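PDB 1VJ0: alcohol dehydrogenase, zinc-containing from Thermotoga maritima, which probably works as a zinc-containing, nucleotide-dependent oxidoreductase of the alcohol dehydrogenase family, and binds two zinc ions in each subunit. Local coordinates for residues A[196-201]-A[260-265]; A[210-215]-A[221-226]; A[237-242]-A[347-352]. One frame throughout, in Å; residues are numbered along the deposited sequence.

Contact 1: residues A[196-201]-A[260-265]; sequences GKTVVI and MDITHG
T198, on a central strand of the parallel sheet of the Rossmann-type domain, meets T263 and I262 where helix 252-262 ends against that sheet. Van der Waals packing does all the work across the contact. The T198 and T263 side chains cross at about a right angle, and T263 CG2 sits against both branches of T198: it lies 3.5 Å from T198 OG1, 3.6 Å from T198 CG2 and 3.7 Å from T198 CB. A chi1 of 55° on T263 sends the methyl toward the strand, anti to its own carbonyl carbon, and leaves the hydroxyl for the helix. I262 adds a lighter touch, with CG2 at 4.2 Å from T198 OG1; its beta-branched side chain also leans on N222 and I224 of the neighbouring strand.

No hydrogen bond crosses the contact; the two hydroxyls have partners elsewhere. T198 OG1 is bonded to N222 OD1, a link between adjacent strands, while T263 OG1 serves the helix end, bonding to I259 O and G267 N. The last turn is closed by M260 O, which accepts from T263 N at 3.2 Å and from G265 N at 2.7 Å, the two donors arriving on opposite faces of its plane. Glycine suits position 265, where the backbone angles would jam a CB against the carbonyl oxygen of H264. Beyond this turn, H264 packs on N94 of the second subunit.

Threonine therefore serves twice at this buried junction: each hydroxyl is satisfied within its own part of the fold, and the methyl of T263 packs against hydroxyl and methyl of T198 at nearly equal distance.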
ATOM      1  N   GLY A 196      12.606 -13.112  -1.041  1.00 28.64           N
ATOM      2  CA  GLY A 196      13.869 -12.649  -1.567  1.00 28.87           C
ATOM      3  C   GLY A 196      14.554 -11.571  -0.719  1.00 29.25           C
ATOM      4  O   GLY A 196      15.580 -11.001  -1.182  1.00 30.46           O
ATOM      5  N   LYS A 197      14.033 -11.254   0.470  1.00 27.19           N
ATOM      6  CA  LYS A 197      14.590 -10.167   1.229  1.00 27.12           C
ATOM      7  C   LYS A 197      15.600 -10.646   2.305  1.00 27.65           C
ATOM      8  O   LYS A 197      15.516 -11.764   2.836  1.00 26.45           O
ATOM      9  CB  LYS A 197      13.496  -9.275   1.863  1.00 28.20           C
ATOM     10  CG  LYS A 197      12.422  -8.763   0.850  1.00 29.43           C
ATOM     11  CD  LYS A 197      12.990  -7.702  -0.052  1.00 29.59           C
ATOM     12  CE  LYS A 197      12.015  -7.289  -1.118  1.00 33.72           C
ATOM     13  NZ  LYS A 197      10.761  -6.731  -0.481  1.00 36.04           N
ATOM     14  N   THR A 198      16.500  -9.726   2.647  1.00 27.78           N
ATOM     15  CA  THR A 198      17.485  -9.898   3.718  1.00 28.03           C
ATOM     16  C   THR A 198      17.103  -9.000   4.887  1.00 28.35           C
ATOM     17  O   THR A 198      16.926  -7.785   4.699  1.00 28.10           O
ATOM     18  CB  THR A 198      18.909  -9.548   3.228  1.00 28.53           C
ATOM     19  OG1 THR A 198      19.355 -10.550   2.331  1.00 31.07           O
ATOM     20  CG2 THR A 198      19.919  -9.579   4.413  1.00 26.23           C
ATOM     21  N   VAL A 199      16.895  -9.641   6.054  1.00 27.45           N
ATOM     22  CA  VAL A 199      16.492  -9.039   7.314  1.00 26.73           C
ATOM     23  C   VAL A 199      17.657  -9.067   8.278  1.00 27.00           C
ATOM     24  O   VAL A 199      18.306 -10.109   8.433  1.00 26.53           O
ATOM     25  CB  VAL A 199      15.335  -9.842   7.940  1.00 26.54           C
ATOM     26  CG1 VAL A 199      15.088  -9.394   9.387  1.00 27.47           C
ATOM     27  CG2 VAL A 199      14.073  -9.660   7.047  1.00 28.92           C
ATOM     28  N   VAL A 200      17.982  -7.907   8.846  1.00 27.81           N
ATOM     29  CA  VAL A 200      18.929  -7.826   9.950  1.00 27.25           C
ATOM     30  C   VAL A 200      18.181  -7.424  11.206  1.00 28.32           C
ATOM     31  O   VAL A 200      17.398  -6.459  11.221  1.00 29.19           O
ATOM     32  CB  VAL A 200      20.077  -6.841   9.662  1.00 27.66           C
ATOM     33  CG1 VAL A 200      20.983  -6.647  10.893  1.00 30.53           C
ATOM     34  CG2 VAL A 200      20.891  -7.281   8.457  1.00 26.25           C
ATOM     35  N   ILE A 201      18.406  -8.184  12.273  1.00 29.18           N
ATOM     36  CA  ILE A 201      17.860  -7.871  13.568  1.00 28.84           C
ATOM     37  C   ILE A 201      18.956  -7.492  14.517  1.00 27.86           C
ATOM     38  O   ILE A 201      19.929  -8.227  14.674  1.00 26.55           O
ATOM     39  CB  ILE A 201      17.093  -9.069  14.102  1.00 29.86           C
ATOM     40  CG1 ILE A 201      15.890  -9.338  13.186  1.00 30.94           C
ATOM     41  CG2 ILE A 201      16.645  -8.811  15.554  1.00 29.59           C
ATOM     42  CD1 ILE A 201      15.310 -10.709  13.341  1.00 33.29           C
ATOM     43  N   MET A 260      27.102  -6.974   3.387  1.00 32.48           N
ATOM     44  CA  MET A 260      27.288  -6.635   1.976  1.00 33.44           C
ATOM     45  C   MET A 260      27.535  -7.901   1.115  1.00 33.51           C
ATOM     46  O   MET A 260      26.985  -8.018   0.033  1.00 33.72           O
ATOM     47  CB  MET A 260      28.428  -5.619   1.806  1.00 34.26           C
ATOM     48  CG  MET A 260      28.167  -4.198   2.306  1.00 35.22           C
ATOM     49  SD  MET A 260      26.596  -3.484   1.761  1.00 41.71           S
ATOM     50  CE  MET A 260      26.180  -2.173   2.954  1.00 40.34           C
ATOM     51  N   ASP A 261      28.289  -8.870   1.613  1.00 33.01           N
ATOM     52  CA  ASP A 261      28.567 -10.097   0.861  1.00 34.47           C
ATOM     53  C   ASP A 261      27.282 -10.918   0.563  1.00 34.73           C
ATOM     54  O   ASP A 261      27.072 -11.401  -0.551  1.00 36.98           O
ATOM     55  CB  ASP A 261      29.582 -11.001   1.612  1.00 34.12           C
ATOM     56  CG  ASP A 261      31.008 -10.434   1.607  1.00 37.74           C
ATOM     57  OD1 ASP A 261      31.326  -9.508   0.796  1.00 38.16           O
ATOM     58  OD2 ASP A 261      31.888 -10.874   2.396  1.00 39.10           O
ATOM     59  N   ILE A 262      26.443 -11.061   1.562  1.00 33.23           N
ATOM     60  CA  ILE A 262      25.198 -11.764   1.432  1.00 33.38           C
ATOM     61  C   ILE A 262      24.197 -11.063   0.521  1.00 32.97           C
ATOM     62  O   ILE A 262      23.300 -11.724   0.073  1.00 32.71           O
ATOM     63  CB  ILE A 262      24.588 -11.908   2.855  1.00 34.70           C
ATOM     64  CG1 ILE A 262      25.374 -12.942   3.632  1.00 38.15           C
ATOM     65  CG2 ILE A 262      23.127 -12.269   2.882  1.00 36.78           C
ATOM     66  CD1 ILE A 262      25.042 -12.885   5.097  1.00 42.24           C
ATOM     67  N   THR A 263      24.311  -9.733   0.314  1.00 31.28           N
ATOM     68  CA  THR A 263      23.303  -8.935  -0.406  1.00 30.31           C
ATOM     69  C   THR A 263      23.893  -8.336  -1.659  1.00 29.65           C
ATOM     70  O   THR A 263      23.466  -7.282  -2.128  1.00 29.90           O
ATOM     71  CB  THR A 263      22.786  -7.792   0.482  1.00 29.66           C
ATOM     72  OG1 THR A 263      23.906  -7.015   0.930  1.00 26.87           O
ATOM     73  CG2 THR A 263      22.044  -8.330   1.753  1.00 27.45           C
ATOM     74  N   HIS A 264      24.926  -8.984  -2.158  1.00 28.73           N
ATOM     75  CA  HIS A 264      25.577  -8.585  -3.371  1.00 29.59           C
ATOM     76  C   HIS A 264      25.964  -7.132  -3.354  1.00 29.42           C
ATOM     77  O   HIS A 264      25.851  -6.441  -4.373  1.00 30.27           O
ATOM     78  CB  HIS A 264      24.699  -8.947  -4.594  1.00 29.93           C
ATOM     79  CG  HIS A 264      24.512 -10.414  -4.745  1.00 32.13           C
ATOM     80  ND1 HIS A 264      23.456 -11.089  -4.172  1.00 31.46           N
ATOM     81  CD2 HIS A 264      25.276 -11.355  -5.363  1.00 33.39           C
ATOM     82  CE1 HIS A 264      23.584 -12.383  -4.416  1.00 31.62           C
ATOM     83  NE2 HIS A 264      24.671 -12.569  -5.142  1.00 32.15           N
ATOM     84  N   GLY A 265      26.439  -6.666  -2.201  1.00 28.74           N
ATOM     85  CA  GLY A 265      27.000  -5.358  -2.120  1.00 28.39           C
ATOM     86  C   GLY A 265      25.940  -4.293  -1.893  1.00 28.67           C
ATOM     87  O   GLY A 265      26.280  -3.108  -1.861  1.00 29.04           O
TER

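Contact 2: residues A[210-215]-A[221-226]; sequences FGVVIA and ENVIVI
V212 lies over V223, CA atoms 6.7 Å apart, where helix 210-215 runs antiparallel to strand 222-226, their axes 9.2 Å apart at closest and 173° between directions. This is the return of a beta-alpha-beta unit of the Rossmann fold: strand 198-202, helix 206-217, strand 222-227. Helix and sheet are joined here by aliphatic packing alone, and all four touching residues are buried.

V212 forks over the strand. Its CG1, anti to the backbone N at a chi1 of 173°, stands 4.3 Å from V223 CG1, a relaxed contact. The other branch turns toward V225, which lies near, without touching, a glycine-rich turn matching the GxGxxG pattern, consistent with dinucleotide binding. Valines suit the strand because beta branching agrees with extended backbone angles, and positions 223 and 225, two apart, both face the helix.

One turn along the helix, A215 also contacts V199 of the first strand and F187 of helix 170-188, so its short side chain fits between several neighbours. Its CB sits 3.6 Å from V223 CG2. Tighter still, V212 CG2 and V225 CG2 meet at 3.5 Å, closer than usual for two methyls, with the side chains crossing nearly at a right angle.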
ATOM      1  N   PHE A 210      11.727 -13.120  18.733  1.00 28.98           N
ATOM      2  CA  PHE A 210      10.450 -13.238  18.018  1.00 29.65           C
ATOM      3  C   PHE A 210      10.580 -12.725  16.588  1.00 29.65           C
ATOM      4  O   PHE A 210      10.022 -13.332  15.684  1.00 30.97           O
ATOM      5  CB  PHE A 210       9.303 -12.493  18.750  1.00 30.22           C
ATOM      6  CG  PHE A 210       8.510 -13.354  19.648  1.00 31.29           C
ATOM      7  CD1 PHE A 210       8.915 -13.590  20.957  1.00 32.40           C
ATOM      8  CD2 PHE A 210       7.331 -13.936  19.190  1.00 33.00           C
ATOM      9  CE1 PHE A 210       8.160 -14.400  21.782  1.00 35.71           C
ATOM     10  CE2 PHE A 210       6.579 -14.707  20.015  1.00 31.88           C
ATOM     11  CZ  PHE A 210       7.000 -14.975  21.299  1.00 32.54           C
ATOM     12  N   GLY A 211      11.335 -11.634  16.398  1.00 28.23           N
ATOM     13  CA  GLY A 211      11.664 -11.084  15.064  1.00 29.49           C
ATOM     14  C   GLY A 211      12.217 -12.156  14.133  1.00 28.87           C
ATOM     15  O   GLY A 211      11.852 -12.210  12.957  1.00 31.05           O
ATOM     16  N   VAL A 212      13.109 -13.008  14.661  1.00 27.69           N
ATOM     17  CA  VAL A 212      13.699 -14.111  13.871  1.00 26.74           C
ATOM     18  C   VAL A 212      12.610 -15.042  13.333  1.00 27.42           C
ATOM     19  O   VAL A 212      12.537 -15.307  12.117  1.00 28.95           O
ATOM     20  CB  VAL A 212      14.746 -14.933  14.695  1.00 26.64           C
ATOM     21  CG1 VAL A 212      15.221 -16.178  13.923  1.00 27.75           C
ATOM     22  CG2 VAL A 212      15.977 -14.028  15.041  1.00 27.67           C
ATOM     23  N   VAL A 213      11.740 -15.513  14.216  1.00 27.01           N
ATOM     24  CA  VAL A 213      10.659 -16.412  13.843  1.00 26.89           C
ATOM     25  C   VAL A 213       9.634 -15.748  12.908  1.00 27.50           C
ATOM     26  O   VAL A 213       9.171 -16.373  11.939  1.00 27.68           O
ATOM     27  CB  VAL A 213      10.006 -16.990  15.120  1.00 27.07           C
ATOM     28  CG1 VAL A 213       8.746 -17.789  14.825  1.00 26.51           C
ATOM     29  CG2 VAL A 213      11.017 -17.824  15.880  1.00 28.88           C
ATOM     30  N   ILE A 214       9.327 -14.468  13.135  1.00 26.34           N
ATOM     31  CA  ILE A 214       8.382 -13.758  12.299  1.00 28.14           C
ATOM     32  C   ILE A 214       9.017 -13.583  10.947  1.00 28.18           C
ATOM     33  O   ILE A 214       8.358 -13.855   9.950  1.00 28.26           O
ATOM     34  CB  ILE A 214       7.972 -12.434  12.907  1.00 27.94           C
ATOM     35  CG1 ILE A 214       7.131 -12.674  14.177  1.00 27.60           C
ATOM     36  CG2 ILE A 214       7.243 -11.517  11.925  1.00 30.73           C
ATOM     37  CD1 ILE A 214       7.170 -11.447  15.137  1.00 29.12           C
ATOM     38  N   ALA A 215      10.276 -13.167  10.904  1.00 27.40           N
ATOM     39  CA  ALA A 215      10.957 -12.986   9.599  1.00 28.22           C
ATOM     40  C   ALA A 215      10.925 -14.264   8.783  1.00 28.46           C
ATOM     41  O   ALA A 215      10.598 -14.257   7.605  1.00 27.57           O
ATOM     42  CB  ALA A 215      12.410 -12.516   9.783  1.00 27.50           C
ATOM     43  N   GLU A 221      14.350 -14.302   2.918  1.00 29.20           N
ATOM     44  CA  GLU A 221      15.366 -15.185   2.401  1.00 29.68           C
ATOM     45  C   GLU A 221      16.534 -15.380   3.364  1.00 28.95           C
ATOM     46  O   GLU A 221      17.025 -16.512   3.576  1.00 28.69           O
ATOM     47  CB  GLU A 221      15.886 -14.656   1.068  1.00 30.44           C
ATOM     48  CG  GLU A 221      16.884 -15.593   0.414  1.00 32.36           C
ATOM     49  CD  GLU A 221      17.327 -15.073  -0.940  1.00 35.39           C
ATOM     50  OE1 GLU A 221      16.463 -14.916  -1.824  1.00 40.10           O
ATOM     51  OE2 GLU A 221      18.529 -14.784  -1.102  1.00 44.94           O
ATOM     52  N   ASN A 222      17.041 -14.279   3.886  1.00 28.70           N
ATOM     53  CA  ASN A 222      18.140 -14.324   4.848  1.00 27.86           C
ATOM     54  C   ASN A 222      17.769 -13.585   6.129  1.00 27.93           C
ATOM     55  O   ASN A 222      17.204 -12.487   6.090  1.00 26.47           O
ATOM     56  CB  ASN A 222      19.402 -13.641   4.284  1.00 28.21           C
ATOM     57  CG  ASN A 222      19.853 -14.202   2.984  1.00 27.43           C
ATOM     58  OD1 ASN A 222      19.992 -13.470   1.983  1.00 35.29           O
ATOM     59  ND2 ASN A 222      20.115 -15.461   2.970  1.00 25.51           N
ATOM     60  N   VAL A 223      18.099 -14.189   7.266  1.00 27.57           N
ATOM     61  CA  VAL A 223      17.844 -13.557   8.576  1.00 27.88           C
ATOM     62  C   VAL A 223      19.164 -13.498   9.355  1.00 27.78           C
ATOM     63  O   VAL A 223      19.836 -14.545   9.568  1.00 26.67           O
ATOM     64  CB  VAL A 223      16.740 -14.279   9.395  1.00 28.64           C
ATOM     65  CG1 VAL A 223      16.618 -13.646  10.801  1.00 29.59           C
ATOM     66  CG2 VAL A 223      15.391 -14.265   8.649  1.00 27.86           C
ATOM     67  N   ILE A 224      19.609 -12.289   9.656  1.00 26.38           N
ATOM     68  CA  ILE A 224      20.897 -12.087  10.347  1.00 28.03           C
ATOM     69  C   ILE A 224      20.620 -11.374  11.650  1.00 27.49           C
ATOM     70  O   ILE A 224      19.853 -10.393  11.667  1.00 27.16           O
ATOM     71  CB  ILE A 224      21.843 -11.206   9.491  1.00 29.11           C
ATOM     72  CG1 ILE A 224      22.195 -11.918   8.177  1.00 33.07           C
ATOM     73  CG2 ILE A 224      23.141 -10.788  10.276  1.00 28.14           C
ATOM     74  CD1 ILE A 224      21.997 -11.010   6.982  1.00 35.23           C
ATOM     75  N   VAL A 225      21.232 -11.863  12.739  1.00 27.93           N
ATOM     76  CA  VAL A 225      21.118 -11.219  14.057  1.00 27.11           C
ATOM     77  C   VAL A 225      22.479 -10.684  14.565  1.00 26.93           C
ATOM     78  O   VAL A 225      23.474 -11.384  14.491  1.00 26.53           O
ATOM     79  CB  VAL A 225      20.561 -12.204  15.082  1.00 26.98           C
ATOM     80  CG1 VAL A 225      20.456 -11.546  16.470  1.00 27.15           C
ATOM     81  CG2 VAL A 225      19.188 -12.701  14.621  1.00 28.40           C
ATOM     82  N   ILE A 226      22.481  -9.433  15.047  1.00 26.02           N
ATOM     83  CA  ILE A 226      23.662  -8.793  15.616  1.00 27.33           C
ATOM     84  C   ILE A 226      23.340  -8.509  17.082  1.00 26.78           C
ATOM     85  O   ILE A 226      22.339  -7.856  17.394  1.00 26.93           O
ATOM     86  CB  ILE A 226      24.027  -7.463  14.894  1.00 26.26           C
ATOM     87  CG1 ILE A 226      24.224  -7.707  13.407  1.00 28.52           C
ATOM     88  CG2 ILE A 226      25.289  -6.835  15.565  1.00 26.77           C
ATOM     89  CD1 ILE A 226      24.407  -6.471  12.597  1.00 29.89           C
TER

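Contact 3: residues A[237-242]-A[347-352]; sequences EEIGAD and SKLITH
The carboxylate of E238 meets K348 at one corner: OE1 lies 4.1 Å from K348 CD, and the lysine methylene sits beyond that oxygen instead of over a face, only moderately tilted from the group's plane. OE2 points away from the lysine. The extended glutamate crosses the lysine chain at about a right angle. The bend at the lysine's last torsion (chi4 -70°) turns NZ aside, leaving it 4.6 Å from E238 OE1, too far for a salt bridge though the charges are opposite.

Beneath this exposed pair lies an apolar layer. I239 and K348 slide past each other in opposite directions, so that the lysine's CD methylene rests 4.2 Å from I239 CG2. Deeper, I239 CD1 approaches L349 CD1 to 4.2 Å. A chi1 of 68° on I239 sets CG1 between the backbone N and the carbonyl carbon, so that CG2 faces K348 while CD1 reaches L349. I239 and L349 also both rest on L209 of helix 206-217.

Helix 230-238 ends in a Schellman motif, with G240 at positive phi and its N bonded to E237 O at 3.3 Å; a CB at 240 would strike the preceding carbonyl oxygen. The segment 347-352 leads into strand 352-355, part of the mixed sheet that includes strands 45-54 and 78-86, and the L349 side chain is about 12 Å from a bound zinc ion.

The chemistry is mixed: a small buried I239-L349 pair roofed by an exposed lysine, which suits the place because its methylenes pack while its amine stays at the surface, probably attracted to E238.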
ATOM      1  N   GLU A 237      20.242 -18.638  16.266  1.00 27.33           N
ATOM      2  CA  GLU A 237      20.493 -19.688  15.260  1.00 28.67           C
ATOM      3  C   GLU A 237      19.575 -20.896  15.389  1.00 28.72           C
ATOM      4  O   GLU A 237      19.064 -21.420  14.389  1.00 28.65           O
ATOM      5  CB  GLU A 237      21.948 -20.190  15.355  1.00 29.34           C
ATOM      6  CG  GLU A 237      22.970 -19.118  14.930  1.00 27.53           C
ATOM      7  CD  GLU A 237      24.412 -19.444  15.293  1.00 31.02           C
ATOM      8  OE1 GLU A 237      24.655 -20.493  15.937  1.00 34.14           O
ATOM      9  OE2 GLU A 237      25.296 -18.615  14.953  1.00 34.01           O
ATOM     10  N   GLU A 238      19.389 -21.364  16.610  1.00 29.93           N
ATOM     11  CA  GLU A 238      18.482 -22.478  16.852  1.00 30.73           C
ATOM     12  C   GLU A 238      17.030 -22.218  16.442  1.00 30.42           C
ATOM     13  O   GLU A 238      16.310 -23.177  16.128  1.00 30.58           O
ATOM     14  CB  GLU A 238      18.531 -22.858  18.301  1.00 31.16           C
ATOM     15  CG  GLU A 238      19.847 -23.541  18.621  1.00 35.23           C
ATOM     16  CD  GLU A 238      19.982 -23.966  20.056  1.00 41.80           C
ATOM     17  OE1 GLU A 238      19.051 -23.687  20.861  1.00 46.31           O
ATOM     18  OE2 GLU A 238      21.020 -24.593  20.356  1.00 43.16           O
ATOM     19  N   ILE A 239      16.584 -20.968  16.417  1.00 29.96           N
ATOM     20  CA  ILE A 239      15.161 -20.687  16.064  1.00 29.56           C
ATOM     21  C   ILE A 239      15.015 -20.098  14.656  1.00 30.15           C
ATOM     22  O   ILE A 239      13.910 -19.669  14.261  1.00 30.63           O
ATOM     23  CB  ILE A 239      14.432 -19.819  17.122  1.00 30.07           C
ATOM     24  CG1 ILE A 239      14.981 -18.398  17.158  1.00 29.52           C
ATOM     25  CG2 ILE A 239      14.450 -20.483  18.545  1.00 32.06           C
ATOM     26  CD1 ILE A 239      14.366 -17.573  18.226  1.00 31.50           C
ATOM     27  N   GLY A 240      16.121 -20.012  13.924  1.00 29.82           N
ATOM     28  CA  GLY A 240      16.081 -19.865  12.470  1.00 30.67           C
ATOM     29  C   GLY A 240      16.981 -18.819  11.834  1.00 30.39           C
ATOM     30  O   GLY A 240      16.899 -18.634  10.641  1.00 30.89           O
ATOM     31  N   ALA A 241      17.789 -18.091  12.615  1.00 30.27           N
ATOM     32  CA  ALA A 241      18.748 -17.144  12.025  1.00 29.28           C
ATOM     33  C   ALA A 241      19.754 -17.876  11.121  1.00 29.57           C
ATOM     34  O   ALA A 241      20.307 -18.935  11.501  1.00 28.37           O
ATOM     35  CB  ALA A 241      19.474 -16.355  13.125  1.00 28.69           C
ATOM     36  N   ASP A 242      20.048 -17.301   9.955  1.00 28.88           N
ATOM     37  CA  ASP A 242      21.062 -17.855   9.045  1.00 29.66           C
ATOM     38  C   ASP A 242      22.491 -17.474   9.455  1.00 29.32           C
ATOM     39  O   ASP A 242      23.431 -18.164   9.122  1.00 28.41           O
ATOM     40  CB  ASP A 242      20.831 -17.328   7.616  1.00 31.07           C
ATOM     41  CG  ASP A 242      19.487 -17.758   7.047  1.00 32.05           C
ATOM     42  OD1 ASP A 242      19.324 -18.972   6.817  1.00 31.33           O
ATOM     43  OD2 ASP A 242      18.572 -16.973   6.789  1.00 28.94           O
ATOM     44  N   SER A 347       9.348 -21.813  22.775  1.00 25.36           N
ATOM     45  CA  SER A 347       9.448 -22.200  24.186  1.00 25.49           C
ATOM     46  C   SER A 347      10.896 -22.131  24.643  1.00 24.55           C
ATOM     47  O   SER A 347      11.142 -22.058  25.843  1.00 23.77           O
ATOM     48  CB  SER A 347       8.879 -23.593  24.515  1.00 26.08           C
ATOM     49  OG  SER A 347       9.486 -24.602  23.729  1.00 28.45           O
ATOM     50  N   LYS A 348      11.851 -22.173  23.715  1.00 23.77           N
ATOM     51  CA  LYS A 348      13.239 -22.051  24.086  1.00 24.19           C
ATOM     52  C   LYS A 348      13.601 -20.711  24.791  1.00 24.30           C
ATOM     53  O   LYS A 348      14.627 -20.609  25.454  1.00 25.69           O
ATOM     54  CB  LYS A 348      14.141 -22.278  22.857  1.00 24.52           C
ATOM     55  CG  LYS A 348      14.021 -23.686  22.212  1.00 25.92           C
ATOM     56  CD  LYS A 348      14.970 -23.814  21.012  1.00 26.32           C
ATOM     57  CE  LYS A 348      14.766 -25.124  20.285  1.00 29.49           C
ATOM     58  NZ  LYS A 348      15.255 -26.283  21.093  1.00 32.24           N
ATOM     59  N   LEU A 349      12.796 -19.696  24.624  1.00 23.85           N
ATOM     60  CA  LEU A 349      13.022 -18.407  25.221  1.00 25.28           C
ATOM     61  C   LEU A 349      12.710 -18.404  26.725  1.00 26.45           C
ATOM     62  O   LEU A 349      13.236 -17.577  27.459  1.00 26.09           O
ATOM     63  CB  LEU A 349      12.162 -17.370  24.528  1.00 24.48           C
ATOM     64  CG  LEU A 349      12.657 -16.778  23.215  1.00 24.15           C
ATOM     65  CD1 LEU A 349      12.854 -17.814  22.147  1.00 23.28           C
ATOM     66  CD2 LEU A 349      11.661 -15.740  22.718  1.00 24.15           C
ATOM     67  N   ILE A 350      11.877 -19.339  27.186  1.00 27.80           N
ATOM     68  CA  ILE A 350      11.488 -19.377  28.612  1.00 28.27           C
ATOM     69  C   ILE A 350      12.547 -20.094  29.387  1.00 27.63           C
ATOM     70  O   ILE A 350      12.722 -21.282  29.238  1.00 27.69           O
ATOM     71  CB  ILE A 350      10.099 -20.017  28.815  1.00 28.97           C
ATOM     72  CG1 ILE A 350       9.064 -19.180  28.066  1.00 29.94           C
ATOM     73  CG2 ILE A 350       9.774 -20.104  30.352  1.00 29.60           C
ATOM     74  CD1 ILE A 350       7.774 -19.882  27.761  1.00 29.51           C
ATOM     75  N   THR A 351      13.312 -19.348  30.167  1.00 27.07           N
ATOM     76  CA  THR A 351      14.418 -19.930  30.898  1.00 27.00           C
ATOM     77  C   THR A 351      14.075 -20.268  32.310  1.00 27.03           C
ATOM     78  O   THR A 351      14.779 -21.091  32.910  1.00 26.57           O
ATOM     79  CB  THR A 351      15.641 -19.011  30.913  1.00 27.54           C
ATOM     80  OG1 THR A 351      15.261 -17.692  31.289  1.00 26.72           O
ATOM     81  CG2 THR A 351      16.258 -18.898  29.524  1.00 28.33           C
ATOM     82  N   HIS A 352      13.022 -19.650  32.849  1.00 26.36           N
ATOM     83  CA  HIS A 352      12.690 -19.838  34.261  1.00 26.84           C
ATOM     84  C   HIS A 352      11.172 -19.834  34.424  1.00 26.66           C
ATOM     85  O   HIS A 352      10.490 -19.013  33.817  1.00 26.62           O
ATOM     86  CB  HIS A 352      13.240 -18.683  35.064  1.00 26.51           C
ATOM     87  CG  HIS A 352      14.740 -18.639  35.115  1.00 26.50           C
ATOM     88  ND1 HIS A 352      15.505 -18.123  34.092  1.00 25.56           N
ATOM     89  CD2 HIS A 352      15.610 -19.072  36.057  1.00 27.09           C
ATOM     90  CE1 HIS A 352      16.787 -18.232  34.408  1.00 26.59           C
ATOM     91  NE2 HIS A 352      16.877 -18.781  35.606  1.00 26.07           N
TER

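In the fold
Contact 1 opens at 196-201, the first strand of the Rossmann-type sheet. Before it closes at 260-265, contact 2 has opened and shut within it, as the chain goes through helix 206-217 and back along strand 222-227. The strands of these two contacts are neighbours, joined by probable hydrogen bonds from E221 N to K197 O and from I201 N to I224 O. Contact 3 opens at 237-242, inside the span of contact 1, and closes only at 347-352, so these two cross; it follows contact 2 in series and meets it through a probable hydrogen bond from D242 N to V223 O. Contacts 1 and 2 pack helices against one sheet; contact 3 ties that domain to the segment entering the mixed sheet.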